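Local coordinates for protein putative alpha-L-fucosidase (Bacteroides thetaiotaomicron, PDB 4H41) that is a putative alpha-L-fucosidase, built on a TIM barrel and probably involved in breaking down host glycans, at residues M104-A109 and K155-W160. Residues are numbered along the deposited sequence; the frame is centred on the assembly and turned at random.
Sequences MYLRLA and KSFGGW
The ring of F157 is met obliquely by CD2 of L106, while within its own strand CE2 of W160 lies in plane at the ring's edge and F157 CE1 sits 3.8 Å above one face of the W160 indole, offset toward the rim. With its CG turned away from the backbone N, F157 brings ring atom CD2 to 4.1 Å from L106 CD2, and F157 CB lies 3.9 Å from that methyl. The same methyl bridges two residues, resting 3.6 Å from F157 N and 3.4 Å from S156 OG. Beside it runs the polar link: the hydroxyl of S156 donates to the L106 carbonyl, OG to O 2.7 Å. The hydroxyl approaches from the side of the carbonyl, at 118° to C=O and tilted 20° from its plane. With OG between backbone N and carbonyl carbon (chi1 63°), the hydroxyl meets the helix while S156 CB packs 3.7 Å from A109 CB. A water adds a second bridge, donating to L106 O and accepting from S156 N, so L106 O receives both the hydroxyl and the water. Replacing S156 by alanine removes the hydroxyl and would probably cost L106 O its direct tie to the turn before the strand, leaving the water bridge as the polar link between the segments. On the outside of the eight-stranded TIM barrel, helix 101-111 packs over the start of strand 157-162 and the neighbouring strand 115-119, whose F116 touches L106 and A109 and shares backbone bonds with S156 and G158; Y150 and V146 of helix 136-151 touch L106 and F157 respectively.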
HETATM    1  N   MSE B 104     -15.976  -8.502  23.478  1.00 21.59           N
HETATM    2  CA  MSE B 104     -15.242  -9.544  22.768  1.00 18.47           C
HETATM    3  C   MSE B 104     -13.824  -9.647  23.259  1.00 22.11           C
HETATM    4  O   MSE B 104     -13.375 -10.753  23.566  1.00 20.46           O
HETATM    5  CB  MSE B 104     -15.230  -9.284  21.249  1.00 19.58           C
HETATM    6  CG  MSE B 104     -14.655 -10.436  20.466  1.00 23.10           C
HETATM    7 SE   MSE B 104     -14.314  -9.905  18.656  0.75 29.54          SE
HETATM    8  CE  MSE B 104     -12.802  -8.698  19.013  1.00 26.89           C
ATOM      9  N   TYR B 105     -13.108  -8.526  23.307  1.00 19.67           N
ATOM     10  CA  TYR B 105     -11.714  -8.549  23.764  1.00 19.02           C
ATOM     11  C   TYR B 105     -11.586  -8.986  25.204  1.00 22.00           C
ATOM     12  O   TYR B 105     -10.653  -9.703  25.528  1.00 21.36           O
ATOM     13  CB  TYR B 105     -11.035  -7.190  23.587  1.00 19.21           C
ATOM     14  CG  TYR B 105     -10.830  -6.797  22.151  1.00 19.18           C
ATOM     15  CD1 TYR B 105     -10.269  -7.688  21.231  1.00 22.80           C
ATOM     16  CD2 TYR B 105     -11.096  -5.504  21.717  1.00 20.21           C
ATOM     17  CE1 TYR B 105     -10.007  -7.301  19.924  1.00 23.52           C
ATOM     18  CE2 TYR B 105     -10.841  -5.113  20.405  1.00 19.97           C
ATOM     19  CZ  TYR B 105     -10.295  -6.014  19.516  1.00 27.27           C
ATOM     20  OH  TYR B 105     -10.012  -5.616  18.237  1.00 27.92           O
ATOM     21  N   LEU B 106     -12.478  -8.547  26.081  1.00 20.67           N
ATOM     22  CA  LEU B 106     -12.439  -8.984  27.485  1.00 20.86           C
ATOM     23  C   LEU B 106     -12.626 -10.502  27.592  1.00 24.81           C
ATOM     24  O   LEU B 106     -11.910 -11.138  28.371  1.00 23.05           O
ATOM     25  CB  LEU B 106     -13.466  -8.246  28.298  1.00 21.87           C
ATOM     26  CG  LEU B 106     -13.077  -6.810  28.641  1.00 23.31           C
ATOM     27  CD1 LEU B 106     -14.273  -6.027  29.133  1.00 22.99           C
ATOM     28  CD2 LEU B 106     -12.010  -6.763  29.711  1.00 26.50           C
ATOM     29  N   ARG B 107     -13.532 -11.088  26.799  1.00 21.65           N
ATOM     30  CA  ARG B 107     -13.758 -12.542  26.812  1.00 23.06           C
ATOM     31  C   ARG B 107     -12.543 -13.276  26.256  1.00 23.23           C
ATOM     32  O   ARG B 107     -12.140 -14.301  26.794  1.00 23.33           O
ATOM     33  CB  ARG B 107     -15.023 -12.920  26.031  1.00 24.92           C
ATOM     34  CG  ARG B 107     -16.295 -12.593  26.806  1.00 29.37           C
ATOM     35  CD  ARG B 107     -17.548 -13.134  26.138  1.00 28.89           C
ATOM     36  NE  ARG B 107     -17.847 -12.444  24.886  1.00 29.64           N
ATOM     37  CZ  ARG B 107     -17.566 -12.866  23.661  1.00 32.51           C
ATOM     38  NH1 ARG B 107     -16.953 -14.034  23.474  1.00 29.82           N
ATOM     39  NH2 ARG B 107     -17.889 -12.122  22.607  1.00 30.58           N
ATOM     40  N   LEU B 108     -11.943 -12.752  25.185  1.00 20.71           N
ATOM     41  CA  LEU B 108     -10.767 -13.391  24.600  1.00 21.07           C
ATOM     42  C   LEU B 108      -9.570 -13.272  25.550  1.00 25.83           C
ATOM     43  O   LEU B 108      -8.831 -14.238  25.707  1.00 23.00           O
ATOM     44  CB  LEU B 108     -10.436 -12.794  23.228  1.00 20.10           C
ATOM     45  CG  LEU B 108     -11.452 -13.095  22.134  1.00 22.66           C
ATOM     46  CD1 LEU B 108     -11.090 -12.376  20.851  1.00 22.24           C
ATOM     47  CD2 LEU B 108     -11.579 -14.622  21.874  1.00 25.53           C
ATOM     48  N   ALA B 109      -9.390 -12.113  26.203  1.00 22.27           N
ATOM     49  CA  ALA B 109      -8.301 -11.942  27.168  1.00 23.06           C
ATOM     50  C   ALA B 109      -8.451 -12.923  28.306  1.00 26.92           C
ATOM     51  O   ALA B 109      -7.451 -13.518  28.729  1.00 27.19           O
ATOM     52  CB  ALA B 109      -8.253 -10.512  27.693  1.00 22.96           C
ATOM     53  N   LYS B 155     -13.253 -10.366  34.601  1.00 31.88           N
ATOM     54  CA  LYS B 155     -12.011 -10.683  35.295  1.00 31.00           C
ATOM     55  C   LYS B 155     -10.791 -10.106  34.607  1.00 29.71           C
ATOM     56  O   LYS B 155      -9.861  -9.681  35.275  1.00 27.63           O
ATOM     57  CB  LYS B 155     -11.896 -12.222  35.335  1.00 36.95           C
ATOM     58  CG  LYS B 155     -10.659 -12.838  35.966  1.00 58.13           C
ATOM     59  CD  LYS B 155     -10.788 -14.340  35.832  1.00 75.48           C
ATOM     60  CE  LYS B 155      -9.610 -15.148  36.303  1.00 94.20           C
ATOM     61  NZ  LYS B 155      -9.815 -16.595  36.008  1.00110.42           N
ATOM     62  N   SER B 156     -10.784 -10.086  33.276  1.00 24.33           N
ATOM     63  CA  SER B 156      -9.604  -9.670  32.526  1.00 23.86           C
ATOM     64  C   SER B 156      -9.420  -8.141  32.421  1.00 26.11           C
ATOM     65  O   SER B 156      -8.407  -7.709  31.903  1.00 25.79           O
ATOM     66  CB  SER B 156      -9.650 -10.303  31.153  1.00 26.46           C
ATOM     67  OG  SER B 156     -10.789  -9.826  30.456  1.00 35.77           O
ATOM     68  N   PHE B 157     -10.366  -7.326  32.906  1.00 22.38           N
ATOM     69  CA  PHE B 157     -10.198  -5.863  32.879  1.00 21.98           C
ATOM     70  C   PHE B 157      -9.095  -5.495  33.871  1.00 27.23           C
ATOM     71  O   PHE B 157      -9.327  -5.486  35.080  1.00 25.10           O
ATOM     72  CB  PHE B 157     -11.529  -5.168  33.215  1.00 24.99           C
ATOM     73  CG  PHE B 157     -11.563  -3.702  32.834  1.00 26.22           C
ATOM     74  CD1 PHE B 157     -10.790  -2.768  33.513  1.00 29.43           C
ATOM     75  CD2 PHE B 157     -12.436  -3.242  31.860  1.00 28.37           C
ATOM     76  CE1 PHE B 157     -10.832  -1.416  33.170  1.00 29.42           C
ATOM     77  CE2 PHE B 157     -12.506  -1.879  31.547  1.00 30.53           C
ATOM     78  CZ  PHE B 157     -11.706  -0.977  32.204  1.00 28.98           C
ATOM     79  N   GLY B 158      -7.900  -5.207  33.366  1.00 22.13           N
ATOM     80  CA  GLY B 158      -6.736  -5.018  34.209  1.00 22.36           C
ATOM     81  C   GLY B 158      -6.005  -3.713  34.207  1.00 24.34           C
ATOM     82  O   GLY B 158      -4.986  -3.602  34.885  1.00 23.52           O
ATOM     83  N   GLY B 159      -6.473  -2.761  33.438  1.00 20.94           N
ATOM     84  CA  GLY B 159      -5.772  -1.499  33.331  1.00 19.88           C
ATOM     85  C   GLY B 159      -6.393  -0.524  32.376  1.00 23.08           C
ATOM     86  O   GLY B 159      -7.373  -0.841  31.693  1.00 23.23           O
ATOM     87  N   TRP B 160      -5.810   0.666  32.346  1.00 20.24           N
ATOM     88  CA  TRP B 160      -6.264   1.786  31.541  1.00 20.35           C
ATOM     89  C   TRP B 160      -5.142   2.338  30.701  1.00 20.75           C
ATOM     90  O   TRP B 160      -4.024   2.496  31.187  1.00 20.46           O
ATOM     91  CB  TRP B 160      -6.766   2.903  32.458  1.00 19.38           C
ATOM     92  CG  TRP B 160      -7.812   2.470  33.443  1.00 20.42           C
ATOM     93  CD1 TRP B 160      -7.606   1.976  34.689  1.00 23.23           C
ATOM     94  CD2 TRP B 160      -9.237   2.518  33.255  1.00 21.10           C
ATOM     95  NE1 TRP B 160      -8.817   1.811  35.337  1.00 23.87           N
ATOM     96  CE2 TRP B 160      -9.835   2.102  34.466  1.00 24.41           C
ATOM     97  CE3 TRP B 160     -10.069   2.884  32.184  1.00 22.78           C
ATOM     98  CZ2 TRP B 160     -11.225   2.040  34.637  1.00 24.35           C
ATOM     99  CZ3 TRP B 160     -11.456   2.872  32.378  1.00 25.15           C
ATOM    100  CH2 TRP B 160     -12.014   2.449  33.593  1.00 26.50           C
TER
HETATM  101  O   HOH W   1     -12.956 -11.281  31.244  1.00 40.38           O